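Local coordinates for protein OBCA, Oxalate Biosynthetic Component A (Burkholderia glumae, PDB 4NNA) that probably belongs to a TIM-barrel enzyme family and binds a magnesium ion in its barrel, at residues A10-A15 / A221-H226. Residues are numbered along the deposited sequence; the frame is centred on the assembly and turned at random.
Sequences AAPIGA and AVVHLH. With MG (magnesium ion), chain B.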
loop_
_atom_site.group_PDB
_atom_site.type_symbol
_atom_site.label_atom_id
_atom_site.label_comp_id
_atom_site.label_asym_id
_atom_site.label_seq_id
_atom_site.Cartn_x
_atom_site.Cartn_y
_atom_site.Cartn_z
ATOM N N ALA A 10 6.252 10.218 -1.894
ATOM C CA ALA A 10 4.968 9.533 -2.033
ATOM C C ALA A 10 5.184 8.245 -2.811
ATOM O O ALA A 10 5.892 8.238 -3.822
ATOM C CB ALA A 10 3.954 10.415 -2.745
ATOM N N ALA A 11 4.571 7.163 -2.336
ATOM C CA ALA A 11 4.704 5.854 -2.973
ATOM C C ALA A 11 3.307 5.310 -3.227
ATOM O O ALA A 11 2.757 4.581 -2.400
ATOM C CB ALA A 11 5.496 4.906 -2.077
ATOM N N PRO A 12 2.717 5.692 -4.367
ATOM C CA PRO A 12 1.271 5.505 -4.539
ATOM C C PRO A 12 0.787 4.144 -5.030
ATOM O O PRO A 12 -0.425 3.969 -5.001
ATOM C CB PRO A 12 0.897 6.555 -5.605
ATOM C CG PRO A 12 2.108 7.473 -5.735
ATOM C CD PRO A 12 3.286 6.627 -5.358
ATOM N N ILE A 13 1.664 3.232 -5.465
ATOM C CA ILE A 13 1.211 2.018 -6.163
ATOM C C ILE A 13 1.805 0.748 -5.555
ATOM O O ILE A 13 1.077 -0.134 -5.092
ATOM C CB ILE A 13 1.584 2.058 -7.668
ATOM C CG1 ILE A 13 1.147 3.375 -8.296
ATOM C CG2 ILE A 13 1.004 0.860 -8.428
ATOM C CD1 ILE A 13 2.313 4.316 -8.548
ATOM N N GLY A 14 3.133 0.649 -5.589
ATOM C CA GLY A 14 3.824 -0.495 -5.021
ATOM C C GLY A 14 3.577 -1.788 -5.771
ATOM O O GLY A 14 3.114 -1.774 -6.919
ATOM N N ALA A 15 3.878 -2.903 -5.108
ATOM C CA ALA A 15 3.817 -4.232 -5.707
ATOM C C ALA A 15 2.662 -5.060 -5.155
ATOM O O ALA A 15 2.093 -5.901 -5.854
ATOM C CB ALA A 15 5.140 -4.972 -5.452
ATOM N N ALA A 221 7.804 15.812 -2.514
ATOM C CA ALA A 221 8.844 16.291 -3.422
ATOM C C ALA A 221 9.269 15.214 -4.417
ATOM O O ALA A 221 9.665 15.521 -5.542
ATOM C CB ALA A 221 10.039 16.774 -2.643
ATOM N N VAL A 222 9.195 13.957 -3.985
ATOM C CA VAL A 222 9.601 12.818 -4.806
ATOM C C VAL A 222 8.459 11.810 -4.874
ATOM O O VAL A 222 7.811 11.549 -3.865
ATOM C CB VAL A 222 10.812 12.119 -4.183
ATOM C CG1 VAL A 222 11.128 10.802 -4.923
ATOM C CG2 VAL A 222 11.998 13.051 -4.181
ATOM N N VAL A 223 8.209 11.243 -6.052
ATOM C CA VAL A 223 7.178 10.219 -6.168
ATOM C C VAL A 223 7.804 8.909 -6.639
ATOM O O VAL A 223 8.474 8.866 -7.664
ATOM C CB VAL A 223 6.028 10.655 -7.106
ATOM C CG1 VAL A 223 4.930 9.602 -7.112
ATOM C CG2 VAL A 223 5.452 12.003 -6.658
ATOM N N HIS A 224 7.602 7.849 -5.864
ATOM C CA HIS A 224 8.176 6.541 -6.181
ATOM C C HIS A 224 7.126 5.667 -6.861
ATOM O O HIS A 224 6.062 5.423 -6.291
ATOM C CB HIS A 224 8.721 5.901 -4.890
ATOM C CG HIS A 224 9.067 4.445 -5.004
ATOM N ND1 HIS A 224 10.218 3.990 -5.612
ATOM C CD2 HIS A 224 8.426 3.343 -4.537
ATOM C CE1 HIS A 224 10.257 2.668 -5.545
ATOM N NE2 HIS A 224 9.182 2.251 -4.897
ATOM N N LEU A 225 7.426 5.210 -8.079
ATOM C CA LEU A 225 6.428 4.573 -8.939
ATOM C C LEU A 225 6.648 3.080 -9.202
ATOM O O LEU A 225 7.783 2.607 -9.295
ATOM C CB LEU A 225 6.389 5.287 -10.291
ATOM C CG LEU A 225 6.039 6.767 -10.281
ATOM C CD1 LEU A 225 6.071 7.303 -11.709
ATOM C CD2 LEU A 225 4.671 6.974 -9.657
ATOM N N HIS A 226 5.537 2.358 -9.323
ATOM C CA HIS A 226 5.510 1.005 -9.872
ATOM C C HIS A 226 4.487 1.054 -11.002
ATOM O O HIS A 226 3.659 1.963 -11.041
ATOM C CB HIS A 226 5.011 -0.009 -8.835
ATOM C CG HIS A 226 6.006 -0.351 -7.770
ATOM N ND1 HIS A 226 6.451 -1.639 -7.553
ATOM C CD2 HIS A 226 6.637 0.421 -6.849
ATOM C CE1 HIS A 226 7.318 -1.647 -6.558
ATOM N NE2 HIS A 226 7.447 -0.409 -6.112
HETATM MG MG MG B . 8.655 0.169 -4.361
HETATM O O HOH W 1 4.638 3.288 -5.655
HETATM O O HOH W 2 10.982 -0.580 -5.105
HETATM O O HOH W 3 8.427 -2.074 -3.721
HETATM O O HOH W 4 10.001 0.329 -2.752
#
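Ala10 and Val223 form a parallel beta bridge. Ala10 N donates to Val222 O at 2.8 Å, and His224 N donates to Ala10 O at 2.7 Å. These bonds join strands 7-10 and 222-229 of the barrel. This end is tight. Pro12 CG meets Val223 CG1 at 3.8 Å, the two side chains crossing at about a right angle. Helix 205-218 packs against both. Ile13 CD1 touches Leu225 CD2 at 3.7 Å.

Beyond the bridge the loop 11-15 leaves the strand. A water bridges the two segments there: it accepts from Ile13 N and donates to His224 O, with 2.6 Å between the water oxygen and His224 O. Gly14 CA sits over the face of the His226 ring, 3.5 Å from its centroid and 15° off the normal, a CH-pi contact. The ring edge of His224 meets Ala11 CB more loosely, near the ring plane.

The looser side faces the metal, where three waters lie. His224 puts CG anti to its backbone N (chi1 167°), and His226 puts CG beside its own (chi1 -75°). With the rings so placed, His224 NE2 and His226 NE2 each bind the magnesium ion at 2.2 Å. The three waters and Glu475 complete the site. Asn251 bonds His226 ND1 and thus helps fix the ring's rotation. Two imidazole nitrogens, one carboxylate oxygen and three waters make six ligands, and the water positions are probably exchangeable, as water ligands of magnesium commonly are.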